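Local coordinates for protein bottromycin amidohydrolase (Streptomyces purpureus, PDB 6I5S) that probably uses a two-zinc centre to hydrolyse an amide in a thiazoline-bearing peptide precursor, acting as the gatekeeper of bottromycin biosynthesis, at residues 227-232 with 270-275; 343-348 with 379-384; 235-240 with 274-279. One frame throughout, in Å; residues are numbered along the deposited sequence.

Contact 1 (227-232 with 270-275); sequences TEHLYG and CPTLVA. With ZN (zinc ion), chain B.
His229 reaches across to Thr272 with its imidazole, beside a short parallel beta bridge between Glu228 and Cys270. The backbones are joined on both sides of that bridge, Cys270 N giving to Thr227 O at 3.0 Å and His229 N to Cys270 O at 2.8 Å. From His229 outward, CA brings a C-H to Pro271 O (3.4 Å), and CB sits 3.6 Å above the plane of the Tyr231 ring, over its centre. CG leaves anti to the carbonyl carbon, beside the backbone N (chi1 -45°), a turn that lays one face of the imidazole over Glu228 CB. ND1 then donates a nearly straight bond (169°) to Thr272 OG1 at 2.7 Å, with the hydroxyl oxygen at the ring edge and almost in its plane. At the tip NE2 binds a zinc ion at 2.2 Å; His210, the carboxylated lysine Xaa183 and two waters are its other ligands. Leu230, next to His229 in the type I' turn from Glu228 to Tyr231, rests CG on Pro271 CB (3.8 Å). The carboxylate of Glu228 passes Cys270 CB toward partners beyond, OE1 bonding to His94 and OE2 to Ser226 and Arg115. With ND1 held by the threonine, the imidazole is fixed in rotation and presents NE2 to the metal, which makes Thr272 a second-shell residue of the zinc site.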
ATOM      1  N   THR A 227      -3.044 -12.644  -3.468  1.00 27.76           N
ATOM      2  CA  THR A 227      -1.955 -13.296  -2.729  1.00 26.99           C
ATOM      3  C   THR A 227      -0.781 -12.327  -2.643  1.00 30.12           C
ATOM      4  O   THR A 227      -0.548 -11.504  -3.556  1.00 27.96           O
ATOM      5  CB  THR A 227      -1.486 -14.610  -3.352  1.00 27.12           C
ATOM      6  OG1 THR A 227      -1.051 -14.418  -4.710  1.00 28.92           O
ATOM      7  CG2 THR A 227      -2.669 -15.659  -3.364  1.00 29.03           C
ATOM      8  N   GLU A 228      -0.104 -12.372  -1.490  1.00 24.76           N
ATOM      9  CA  GLU A 228       0.891 -11.375  -1.126  1.00 26.07           C
ATOM     10  C   GLU A 228       2.303 -11.969  -1.125  1.00 25.64           C
ATOM     11  O   GLU A 228       2.522 -13.137  -0.772  1.00 28.18           O
ATOM     12  CB  GLU A 228       0.606 -10.782   0.265  1.00 36.34           C
ATOM     13  CG  GLU A 228      -0.899 -10.427   0.512  1.00 42.79           C
ATOM     14  CD  GLU A 228      -1.354  -9.375  -0.444  1.00 37.42           C
ATOM     15  OE1 GLU A 228      -0.699  -8.308  -0.448  1.00 37.72           O
ATOM     16  OE2 GLU A 228      -2.324  -9.604  -1.198  1.00 34.26           O
ATOM     17  N   HIS A 229       3.247 -11.104  -1.443  1.00 26.34           N
ATOM     18  CA  HIS A 229       4.691 -11.318  -1.271  1.00 26.12           C
ATOM     19  C   HIS A 229       5.266 -12.353  -2.220  1.00 25.34           C
ATOM     20  O   HIS A 229       6.445 -12.721  -2.063  1.00 25.54           O
ATOM     21  CB  HIS A 229       5.038 -11.752   0.167  1.00 26.03           C
ATOM     22  CG  HIS A 229       4.377 -10.976   1.251  1.00 29.87           C
ATOM     23  ND1 HIS A 229       4.518  -9.613   1.404  1.00 29.92           N
ATOM     24  CD2 HIS A 229       3.595 -11.393   2.293  1.00 33.29           C
ATOM     25  CE1 HIS A 229       3.824  -9.220   2.463  1.00 32.28           C
ATOM     26  NE2 HIS A 229       3.270 -10.278   3.020  1.00 28.21           N
ATOM     27  N   LEU A 230       4.516 -12.798  -3.230  1.00 28.45           N
ATOM     28  CA  LEU A 230       4.881 -13.931  -4.089  1.00 29.45           C
ATOM     29  C   LEU A 230       4.971 -15.254  -3.321  1.00 29.71           C
ATOM     30  O   LEU A 230       5.423 -16.261  -3.887  1.00 29.77           O
ATOM     31  CB  LEU A 230       6.202 -13.642  -4.852  1.00 24.22           C
ATOM     32  CG  LEU A 230       6.172 -12.427  -5.779  1.00 26.72           C
ATOM     33  CD1 LEU A 230       7.545 -12.241  -6.436  1.00 31.15           C
ATOM     34  CD2 LEU A 230       5.105 -12.608  -6.836  1.00 30.06           C
ATOM     35  N   TYR A 231       4.504 -15.325  -2.063  1.00 28.21           N
ATOM     36  CA  TYR A 231       4.557 -16.604  -1.389  1.00 30.55           C
ATOM     37  C   TYR A 231       3.670 -17.572  -2.150  1.00 32.55           C
ATOM     38  O   TYR A 231       2.667 -17.175  -2.759  1.00 32.55           O
ATOM     39  CB  TYR A 231       4.129 -16.510   0.057  1.00 29.41           C
ATOM     40  CG  TYR A 231       5.021 -15.654   0.934  1.00 32.92           C
ATOM     41  CD1 TYR A 231       6.335 -15.377   0.600  1.00 34.36           C
ATOM     42  CD2 TYR A 231       4.535 -15.095   2.099  1.00 30.91           C
ATOM     43  CE1 TYR A 231       7.100 -14.581   1.426  1.00 30.74           C
ATOM     44  CE2 TYR A 231       5.295 -14.330   2.909  1.00 32.54           C
ATOM     45  CZ  TYR A 231       6.581 -14.086   2.585  1.00 40.99           C
ATOM     46  OH  TYR A 231       7.342 -13.264   3.415  1.00 40.89           O
ATOM     47  N   GLY A 232       4.091 -18.821  -2.174  1.00 31.03           N
ATOM     48  CA  GLY A 232       3.455 -19.786  -3.068  1.00 32.19           C
ATOM     49  C   GLY A 232       4.261 -20.012  -4.327  1.00 30.28           C
ATOM     50  O   GLY A 232       4.562 -21.139  -4.693  1.00 32.06           O
ATOM     51  N   CYS A 270       0.308  -9.094  -5.196  1.00 26.04           N
ATOM     52  CA  CYS A 270       0.916  -7.943  -4.528  1.00 26.55           C
ATOM     53  C   CYS A 270       2.287  -8.377  -4.022  1.00 29.83           C
ATOM     54  O   CYS A 270       2.406  -8.916  -2.923  1.00 29.80           O
ATOM     55  CB  CYS A 270       0.013  -7.445  -3.382  1.00 27.56           C
ATOM     56  SG  CYS A 270       0.660  -5.988  -2.628  1.00 30.46           S
ATOM     57  N   PRO A 271       3.363  -8.151  -4.793  1.00 26.99           N
ATOM     58  CA  PRO A 271       4.654  -8.790  -4.454  1.00 25.90           C
ATOM     59  C   PRO A 271       5.440  -8.121  -3.336  1.00 26.34           C
ATOM     60  O   PRO A 271       6.366  -8.747  -2.800  1.00 26.29           O
ATOM     61  CB  PRO A 271       5.433  -8.744  -5.787  1.00 28.32           C
ATOM     62  CG  PRO A 271       4.815  -7.610  -6.571  1.00 31.03           C
ATOM     63  CD  PRO A 271       3.330  -7.593  -6.158  1.00 27.58           C
ATOM     64  N   THR A 272       5.127  -6.874  -2.990  1.00 26.37           N
ATOM     65  CA  THR A 272       5.837  -6.094  -1.977  1.00 24.39           C
ATOM     66  C   THR A 272       7.343  -6.245  -2.109  1.00 28.09           C
ATOM     67  O   THR A 272       8.049  -6.591  -1.170  1.00 26.73           O
ATOM     68  CB  THR A 272       5.389  -6.415  -0.545  1.00 27.90           C
ATOM     69  OG1 THR A 272       5.752  -7.734  -0.176  1.00 29.03           O
ATOM     70  CG2 THR A 272       3.893  -6.302  -0.393  1.00 30.96           C
ATOM     71  N   LEU A 273       7.844  -5.853  -3.286  1.00 24.08           N
ATOM     72  CA  LEU A 273       9.277  -6.023  -3.551  1.00 28.24           C
ATOM     73  C   LEU A 273      10.106  -5.133  -2.632  1.00 24.57           C
ATOM     74  O   LEU A 273      11.205  -5.524  -2.182  1.00 25.80           O
ATOM     75  CB  LEU A 273       9.587  -5.713  -5.010  1.00 30.10           C
ATOM     76  CG  LEU A 273       8.894  -6.678  -5.968  1.00 28.14           C
ATOM     77  CD1 LEU A 273       9.011  -6.128  -7.408  1.00 31.67           C
ATOM     78  CD2 LEU A 273       9.492  -8.124  -5.928  1.00 30.22           C
ATOM     79  N   VAL A 274       9.601  -3.927  -2.354  1.00 25.19           N
ATOM     80  CA  VAL A 274      10.309  -2.998  -1.453  1.00 28.26           C
ATOM     81  C   VAL A 274      10.533  -3.609  -0.081  1.00 25.41           C
ATOM     82  O   VAL A 274      11.566  -3.350   0.558  1.00 24.52           O
ATOM     83  CB  VAL A 274       9.554  -1.662  -1.353  1.00 26.98           C
ATOM     84  CG1 VAL A 274       8.122  -1.845  -0.822  1.00 26.77           C
ATOM     85  CG2 VAL A 274      10.345  -0.636  -0.506  1.00 26.79           C
ATOM     86  N   ALA A 275       9.588  -4.420   0.396  1.00 27.00           N
ATOM     87  CA  ALA A 275       9.751  -5.087   1.697  1.00 25.74           C
ATOM     88  C   ALA A 275      10.747  -6.248   1.642  1.00 26.85           C
ATOM     89  O   ALA A 275      11.561  -6.423   2.564  1.00 24.81           O
ATOM     90  CB  ALA A 275       8.359  -5.574   2.191  1.00 28.10           C
TER
HETATM   91 ZN    ZN B 501       2.772 -10.802   5.085  0.61 35.03          ZN
HETATM   92  O   HOH W   1       3.426 -11.018   7.114  1.00 60.36           O
HETATM   93  O   HOH W   2       3.660  -8.865   5.763  1.00 39.82           O

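Contact 2 (343-348 with 379-384)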
ATOM      1  N   LEU A 343      -1.054  -7.069 -11.224  1.00 27.99           N
ATOM      2  CA  LEU A 343      -0.149  -6.652 -10.164  1.00 24.47           C
ATOM      3  C   LEU A 343      -0.722  -5.486  -9.355  1.00 26.05           C
ATOM      4  O   LEU A 343      -1.529  -4.699  -9.840  1.00 28.34           O
ATOM      5  CB  LEU A 343       1.188  -6.238 -10.731  1.00 25.77           C
ATOM      6  CG  LEU A 343       2.056  -7.371 -11.248  1.00 28.05           C
ATOM      7  CD1 LEU A 343       3.330  -6.731 -11.906  1.00 35.57           C
ATOM      8  CD2 LEU A 343       2.460  -8.298 -10.191  1.00 34.16           C
ATOM      9  N   LEU A 344      -0.279  -5.408  -8.106  1.00 24.84           N
ATOM     10  CA  LEU A 344      -0.645  -4.349  -7.159  1.00 26.36           C
ATOM     11  C   LEU A 344       0.635  -3.792  -6.561  1.00 26.53           C
ATOM     12  O   LEU A 344       1.683  -4.459  -6.506  1.00 26.50           O
ATOM     13  CB  LEU A 344      -1.563  -4.903  -6.018  1.00 27.38           C
ATOM     14  CG  LEU A 344      -2.843  -5.583  -6.483  1.00 28.53           C
ATOM     15  CD1 LEU A 344      -3.487  -6.347  -5.301  1.00 26.39           C
ATOM     16  CD2 LEU A 344      -3.810  -4.492  -6.991  1.00 28.55           C
ATOM     17  N   VAL A 345       0.546  -2.560  -6.082  1.00 24.54           N
ATOM     18  CA  VAL A 345       1.677  -1.859  -5.490  1.00 22.95           C
ATOM     19  C   VAL A 345       1.449  -1.796  -3.995  1.00 26.89           C
ATOM     20  O   VAL A 345       0.631  -0.984  -3.528  1.00 27.32           O
ATOM     21  CB  VAL A 345       1.841  -0.455  -6.071  1.00 23.73           C
ATOM     22  CG1 VAL A 345       3.036   0.156  -5.493  1.00 26.12           C
ATOM     23  CG2 VAL A 345       1.893  -0.459  -7.579  1.00 24.95           C
ATOM     24  N   GLY A 346       2.129  -2.656  -3.238  1.00 23.61           N
ATOM     25  CA  GLY A 346       2.023  -2.640  -1.796  1.00 24.93           C
ATOM     26  C   GLY A 346       3.413  -2.667  -1.195  1.00 25.01           C
ATOM     27  O   GLY A 346       4.375  -3.082  -1.841  1.00 25.91           O
ATOM     28  N   THR A 347       3.510  -2.238   0.072  1.00 23.44           N
ATOM     29  CA  THR A 347       4.813  -1.940   0.653  1.00 25.78           C
ATOM     30  C   THR A 347       5.180  -2.716   1.905  1.00 26.13           C
ATOM     31  O   THR A 347       6.377  -2.809   2.211  1.00 24.85           O
ATOM     32  CB  THR A 347       4.912  -0.455   1.015  1.00 26.28           C
ATOM     33  OG1 THR A 347       3.941  -0.108   2.014  1.00 26.08           O
ATOM     34  CG2 THR A 347       4.726   0.388  -0.229  1.00 26.27           C
ATOM     35  N   ASP A 348       4.203  -3.218   2.662  1.00 25.19           N
ATOM     36  CA  ASP A 348       4.460  -3.689   4.026  1.00 24.49           C
ATOM     37  C   ASP A 348       5.085  -2.584   4.868  1.00 27.97           C
ATOM     38  O   ASP A 348       5.893  -2.842   5.764  1.00 27.11           O
ATOM     39  CB  ASP A 348       5.333  -4.965   4.021  1.00 27.31           C
ATOM     40  CG  ASP A 348       4.768  -6.099   4.862  1.00 33.33           C
ATOM     41  OD1 ASP A 348       3.787  -5.937   5.586  1.00 34.56           O
ATOM     42  OD2 ASP A 348       5.339  -7.192   4.769  1.00 34.34           O
ATOM     43  N   LYS A 379      -1.578   1.489 -13.629  1.00 28.93           N
ATOM     44  CA  LYS A 379      -2.748   0.635 -13.460  1.00 27.99           C
ATOM     45  C   LYS A 379      -2.682  -0.155 -12.155  1.00 32.00           C
ATOM     46  O   LYS A 379      -3.674  -0.269 -11.444  1.00 29.48           O
ATOM     47  CB  LYS A 379      -2.893  -0.310 -14.659  1.00 31.18           C
ATOM     48  CG  LYS A 379      -4.128  -1.146 -14.635  1.00 36.41           C
ATOM     49  CD  LYS A 379      -4.276  -2.043 -15.882  1.00 40.28           C
ATOM     50  CE  LYS A 379      -5.689  -2.667 -15.914  1.00 50.01           C
ATOM     51  NZ  LYS A 379      -5.903  -3.565 -17.074  1.00 57.37           N
ATOM     52  N   ALA A 380      -1.527  -0.732 -11.840  1.00 29.12           N
ATOM     53  CA  ALA A 380      -1.341  -1.429 -10.571  1.00 24.54           C
ATOM     54  C   ALA A 380      -1.533  -0.519  -9.352  1.00 26.18           C
ATOM     55  O   ALA A 380      -2.043  -0.964  -8.319  1.00 27.31           O
ATOM     56  CB  ALA A 380       0.062  -2.013 -10.518  1.00 26.97           C
ATOM     57  N   ALA A 381      -1.160   0.759  -9.469  1.00 27.29           N
ATOM     58  CA  ALA A 381      -1.212   1.706  -8.366  1.00 30.45           C
ATOM     59  C   ALA A 381      -2.624   2.198  -8.143  1.00 26.12           C
ATOM     60  O   ALA A 381      -2.950   2.706  -7.063  1.00 28.76           O
ATOM     61  CB  ALA A 381      -0.273   2.908  -8.671  1.00 26.96           C
ATOM     62  N   THR A 382      -3.494   2.034  -9.142  1.00 27.37           N
ATOM     63  CA  THR A 382      -4.794   2.669  -9.096  1.00 26.57           C
ATOM     64  C   THR A 382      -5.929   1.725  -9.487  1.00 28.32           C
ATOM     65  O   THR A 382      -6.536   1.107  -8.602  1.00 27.00           O
ATOM     66  CB  THR A 382      -4.823   3.949  -9.978  1.00 30.07           C
ATOM     67  OG1 THR A 382      -4.526   3.668 -11.362  1.00 27.42           O
ATOM     68  CG2 THR A 382      -3.842   4.982  -9.472  1.00 28.87           C
ATOM     69  N   ALA A 383      -6.309   1.708 -10.770  1.00 29.40           N
ATOM     70  CA  ALA A 383      -7.485   0.967 -11.235  1.00 32.68           C
ATOM     71  C   ALA A 383      -7.545  -0.485 -10.735  1.00 29.47           C
ATOM     72  O   ALA A 383      -8.601  -0.962 -10.343  1.00 33.10           O
ATOM     73  CB  ALA A 383      -7.515   0.984 -12.764  1.00 36.98           C
ATOM     74  N   ASP A 384      -6.427  -1.228 -10.802  1.00 26.15           N
ATOM     75  CA  ASP A 384      -6.509  -2.635 -10.394  1.00 29.70           C
ATOM     76  C   ASP A 384      -6.607  -2.764  -8.884  1.00 28.93           C
ATOM     77  O   ASP A 384      -7.179  -3.738  -8.379  1.00 28.73           O
ATOM     78  CB  ASP A 384      -5.310  -3.400 -10.935  1.00 26.51           C
ATOM     79  CG  ASP A 384      -5.575  -3.996 -12.317  1.00 35.01           C
ATOM     80  OD1 ASP A 384      -6.625  -3.694 -12.899  1.00 39.60           O
ATOM     81  OD2 ASP A 384      -4.754  -4.797 -12.803  1.00 39.97           O
TER
HETATM   82  O   HOH W   3      -2.074  -4.277 -12.429  1.00 31.85           O
HETATM   83  O   HOH W   4      -1.804  -1.032  -5.576  1.00 24.92           O
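Val345 turns CG1 anti to its own nitrogen (chi1 -177°), which leaves CG2 beside that nitrogen and directed at helix 374-381; there the methyl meets Ala380 CB at 3.8 Å and touches the backbone N and CB of Ala381. Leu344 starts off from the helix, but with CG anti to the carbonyl carbon (chi1 -57°) its branch swings back, and CD2 lies 3.7 Å from Asp384 O. Ala380 CB packs against Leu343 O at 3.2 Å, a closeness that its small size probably permits. Segment 343-348 continues strand 342-343, the third in a parallel row with 226-228 and 268-270, and the C-terminal end of helix 374-381 packs against it through Ala380 and Ala381, an arrangement consistent with the distorted beta-alpha barrel of the amidohydrolase superfamily, where a metal-binding aspartate sits at the C-terminal end of the last barrel strand. Here that residue is Asp348, whose OD1 binds a zinc ion together with His94, His96 and the carboxylated lysine Xaa183. Val345 also leans on Phe360 of helix 358-369, and Leu344 on Phe268 and Cys270 of the neighbouring strand. Polar links across the contact run through water. One water donates to Leu343 O at 2.7 Å and to Asp384 OD2 at 2.8 Å, while OD1 of the same carboxylate pairs with Arg342. A second accepts from Val345 N at 2.8 Å and lies equally near Ala380 O, to which it can donate. Where helix 374-381 gives way to helix 383-388, Lys379 O receives both Thr382 N and Asp384 N, at 3.0 Å for the latter, from opposite faces of its carbonyl plane.

Contact 3 (235-240 with 274-279); sequences PNVFRL and VAWRAR
The Phe238 ring is sandwiched, in the one of two Arg279 conformers described here, with CD of Arg279 over one face and CG2 of its neighbour Val237 over the centre of the other. On the arginine side that conformer makes a CH-pi interaction, CD standing 3.6 Å from the centroid of the Phe238 ring; on the valine side CG2 lies 4.1 Å above the ring plane. Trp276 offers a face in turn: Phe238 CE2 lies over the rim of its six-membered ring, 3.5 Å from CZ3. The two aromatic planes meet obliquely, at 53°, with centroids 5.1 Å apart. Pro235 O lies at the indole edge, 4.2 Å from Trp276 CH2. Val237 CG2 touches CZ3 obliquely.

Arg279 runs extended from CG to NE after leaving with CG anti to the carbonyl carbon (chi1 -65°), and this carries its methylene chain across the phenyl ring. The guanidinium contacts are less certain, since they rest on this one conformer: the group stands at 76° to that ring, NH1 3.4 Å from Phe238 CE2, while NH2 goes on to Asp348. Replacing Phe238 by an alanine would probably leave the aliphatic part of Arg279 and the face of Trp276 without their shared partner and set the arginine freer to swing.

The loop end is shaped locally: Asn236 OD1 accepts from Phe238 N at 3.1 Å, an Asx turn leading into the 3-10 turn 237-239. Helix 245-254 backs this loop and touches Trp276 through Leu249. The packing thus joins the loop after strand 226-228 to helix 273-280 beside the binuclear zinc site, with the Arg279 side chain about 5 Å from a zinc ion, as barrel loops border the metal centre in amidohydrolases.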
ATOM      1  N   PRO A 235       8.891 -19.762  -1.373  1.00 35.98           N
ATOM      2  CA  PRO A 235       8.530 -20.024   0.010  1.00 34.58           C
ATOM      3  C   PRO A 235       8.676 -18.783   0.878  1.00 35.49           C
ATOM      4  O   PRO A 235       9.479 -17.890   0.618  1.00 36.73           O
ATOM      5  CB  PRO A 235       9.529 -21.111   0.431  1.00 38.41           C
ATOM      6  CG  PRO A 235      10.646 -20.942  -0.431  1.00 49.75           C
ATOM      7  CD  PRO A 235      10.199 -20.352  -1.725  1.00 43.48           C
ATOM      8  N   ASN A 236       7.889 -18.751   1.943  1.00 35.57           N
ATOM      9  CA  ASN A 236       8.074 -17.743   2.977  1.00 34.37           C
ATOM     10  C   ASN A 236       9.304 -18.131   3.794  1.00 33.87           C
ATOM     11  O   ASN A 236       9.210 -18.841   4.814  1.00 32.82           O
ATOM     12  CB  ASN A 236       6.827 -17.623   3.867  1.00 34.24           C
ATOM     13  CG  ASN A 236       7.015 -16.604   4.947  1.00 36.76           C
ATOM     14  OD1 ASN A 236       8.092 -15.977   5.071  1.00 34.50           O
ATOM     15  ND2 ASN A 236       5.977 -16.404   5.739  1.00 38.25           N
ATOM     16  N   VAL A 237      10.479 -17.747   3.292  1.00 33.78           N
ATOM     17  CA  VAL A 237      11.729 -18.122   3.946  1.00 37.70           C
ATOM     18  C   VAL A 237      11.901 -17.448   5.297  1.00 30.27           C
ATOM     19  O   VAL A 237      12.743 -17.866   6.095  1.00 37.46           O
ATOM     20  CB  VAL A 237      12.933 -17.798   3.028  1.00 35.01           C
ATOM     21  CG1 VAL A 237      12.860 -18.630   1.754  1.00 40.78           C
ATOM     22  CG2 VAL A 237      13.019 -16.328   2.690  1.00 38.13           C
ATOM     23  N   PHE A 238      11.064 -16.457   5.625  1.00 34.09           N
ATOM     24  CA  PHE A 238      11.216 -15.803   6.922  1.00 35.33           C
ATOM     25  C   PHE A 238      10.684 -16.669   8.048  1.00 41.67           C
ATOM     26  O   PHE A 238      10.983 -16.381   9.208  1.00 43.23           O
ATOM     27  CB  PHE A 238      10.589 -14.398   6.869  1.00 40.05           C
ATOM     28  CG  PHE A 238      11.148 -13.594   5.749  1.00 37.66           C
ATOM     29  CD1 PHE A 238      12.455 -13.085   5.817  1.00 41.66           C
ATOM     30  CD2 PHE A 238      10.451 -13.437   4.572  1.00 37.17           C
ATOM     31  CE1 PHE A 238      13.017 -12.412   4.742  1.00 45.18           C
ATOM     32  CE2 PHE A 238      11.018 -12.744   3.505  1.00 34.40           C
ATOM     33  CZ  PHE A 238      12.300 -12.249   3.586  1.00 41.00           C
ATOM     34  N   ARG A 239      10.050 -17.799   7.704  1.00 36.66           N
ATOM     35  CA  ARG A 239       9.715 -18.838   8.685  1.00 36.97           C
ATOM     36  C   ARG A 239      10.910 -19.695   9.048  1.00 38.35           C
ATOM     37  O   ARG A 239      10.802 -20.484   9.986  1.00 50.75           O
ATOM     38  CB  ARG A 239       8.616 -19.763   8.174  1.00 43.71           C
ATOM     39  CG  ARG A 239       7.262 -19.060   7.990  1.00 44.67           C
ATOM     40  CD  ARG A 239       6.345 -19.830   7.072  1.00 44.19           C
ATOM     41  NE  ARG A 239       6.155 -21.200   7.524  1.00 60.81           N
ATOM     42  CZ  ARG A 239       5.402 -21.546   8.555  1.00 54.72           C
ATOM     43  NH1 ARG A 239       4.771 -20.622   9.268  1.00 58.81           N
ATOM     44  NH2 ARG A 239       5.293 -22.823   8.883  1.00 56.35           N
ATOM     45  N   LEU A 240      12.036 -19.542   8.345  1.00 41.19           N
ATOM     46  CA  LEU A 240      13.226 -20.362   8.588  1.00 45.66           C
ATOM     47  C   LEU A 240      14.215 -19.612   9.462  1.00 48.36           C
ATOM     48  O   LEU A 240      14.145 -18.384   9.579  1.00 55.44           O
ATOM     49  CB  LEU A 240      13.924 -20.731   7.258  1.00 45.54           C
ATOM     50  CG  LEU A 240      13.012 -21.455   6.258  1.00 47.19           C
ATOM     51  CD1 LEU A 240      13.607 -21.444   4.882  1.00 45.72           C
ATOM     52  CD2 LEU A 240      12.736 -22.887   6.738  1.00 60.70           C
ATOM     53  N   VAL A 274       9.601  -3.927  -2.354  1.00 25.19           N
ATOM     54  CA  VAL A 274      10.309  -2.998  -1.453  1.00 28.26           C
ATOM     55  C   VAL A 274      10.533  -3.609  -0.081  1.00 25.41           C
ATOM     56  O   VAL A 274      11.566  -3.350   0.558  1.00 24.52           O
ATOM     57  CB  VAL A 274       9.554  -1.662  -1.353  1.00 26.98           C
ATOM     58  CG1 VAL A 274       8.122  -1.845  -0.822  1.00 26.77           C
ATOM     59  CG2 VAL A 274      10.345  -0.636  -0.506  1.00 26.79           C
ATOM     60  N   ALA A 275       9.588  -4.420   0.396  1.00 27.00           N
ATOM     61  CA  ALA A 275       9.751  -5.087   1.697  1.00 25.74           C
ATOM     62  C   ALA A 275      10.747  -6.248   1.642  1.00 26.85           C
ATOM     63  O   ALA A 275      11.561  -6.423   2.564  1.00 24.81           O
ATOM     64  CB  ALA A 275       8.359  -5.574   2.191  1.00 28.10           C
ATOM     65  N   TRP A 276      10.670  -7.084   0.609  1.00 26.13           N
ATOM     66  CA  TRP A 276      11.741  -8.072   0.365  1.00 28.21           C
ATOM     67  C   TRP A 276      13.123  -7.417   0.375  1.00 26.31           C
ATOM     68  O   TRP A 276      14.057  -7.909   1.012  1.00 27.04           O
ATOM     69  CB  TRP A 276      11.510  -8.745  -0.977  1.00 26.11           C
ATOM     70  CG  TRP A 276      10.590  -9.936  -1.030  1.00 28.37           C
ATOM     71  CD1 TRP A 276       9.305  -9.954  -1.534  1.00 26.61           C
ATOM     72  CD2 TRP A 276      10.891 -11.262  -0.615  1.00 25.33           C
ATOM     73  NE1 TRP A 276       8.801 -11.239  -1.485  1.00 30.15           N
ATOM     74  CE2 TRP A 276       9.756 -12.067  -0.933  1.00 28.00           C
ATOM     75  CE3 TRP A 276      12.031 -11.876  -0.062  1.00 28.66           C
ATOM     76  CZ2 TRP A 276       9.718 -13.445  -0.687  1.00 32.01           C
ATOM     77  CZ3 TRP A 276      11.997 -13.253   0.161  1.00 33.68           C
ATOM     78  CH2 TRP A 276      10.825 -14.019  -0.129  1.00 32.10           C
ATOM     79  N   ARG A 277      13.264  -6.324  -0.370  1.00 26.63           N
ATOM     80  CA  ARG A 277      14.538  -5.603  -0.455  1.00 27.58           C
ATOM     81  C   ARG A 277      15.001  -5.155   0.923  1.00 27.84           C
ATOM     82  O   ARG A 277      16.149  -5.326   1.298  1.00 27.12           O
ATOM     83  CB  ARG A 277      14.345  -4.397  -1.381  1.00 26.27           C
ATOM     84  CG  ARG A 277      15.586  -3.501  -1.648  1.00 28.61           C
ATOM     85  CD  ARG A 277      16.550  -4.155  -2.671  1.00 26.01           C
ATOM     86  NE  ARG A 277      15.862  -4.335  -3.942  1.00 28.11           N
ATOM     87  CZ  ARG A 277      16.385  -5.056  -4.946  1.00 30.04           C
ATOM     88  NH1 ARG A 277      15.719  -5.210  -6.071  1.00 33.92           N
ATOM     89  NH2 ARG A 277      17.555  -5.653  -4.810  1.00 35.42           N
ATOM     90  N   ALA A 278      14.101  -4.561   1.705  1.00 28.93           N
ATOM     91  CA  ALA A 278      14.509  -4.114   3.035  1.00 27.52           C
ATOM     92  C   ALA A 278      14.890  -5.262   3.956  1.00 32.42           C
ATOM     93  O   ALA A 278      15.801  -5.110   4.772  1.00 36.97           O
ATOM     94  CB  ALA A 278      13.371  -3.259   3.648  1.00 26.04           C
ATOM     95  N   ARG A 279      14.260  -6.445   3.830  1.00 29.90           N
ATOM     96  CA  ARG A 279      14.607  -7.579   4.688  0.59 26.81           C
ATOM     97  C   ARG A 279      15.994  -8.149   4.416  1.00 32.88           C
ATOM     98  O   ARG A 279      16.531  -8.882   5.261  1.00 33.92           O
ATOM     99  CB  ARG A 279      13.547  -8.699   4.541  0.59 33.30           C
ATOM    100  CG  ARG A 279      12.142  -8.316   5.036  0.59 43.64           C
ATOM    101  CD  ARG A 279      11.054  -9.348   4.624  0.59 55.91           C
ATOM    102  NE  ARG A 279       9.672  -8.828   4.683  0.59 58.90           N
ATOM    103  CZ  ARG A 279       8.644  -9.268   3.943  0.59 39.61           C
ATOM    104  NH1 ARG A 279       8.787 -10.249   3.051  0.59 49.54           N
ATOM    105  NH2 ARG A 279       7.465  -8.698   4.071  0.59 34.86           N
TER

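In the fold
Contacts 1 and 3 both use helix 273-280, share Val274 and Ala275, and lie with centres about 9 Å apart; Trp276 NE1 probably hydrogen-bonds to His229 O at 2.8 Å, which would join the two contacts through the backbone of the zinc ligand His229. Contact 2 is centred about 11 Å from contact 1 and about 19 Å from contact 3, yet its far end reaches both. Asp348 OD2 packs 3.4 Å from His229 CE1 and, in the conformer described, forms a salt bridge with Arg279 NH2 at 2.7 Å, where Arg279 probably helps to hold the aspartate from the second shell. The segments following strands 226-228 and 342-343 each supply a ligand, His229 to one zinc ion and Asp348 to the other.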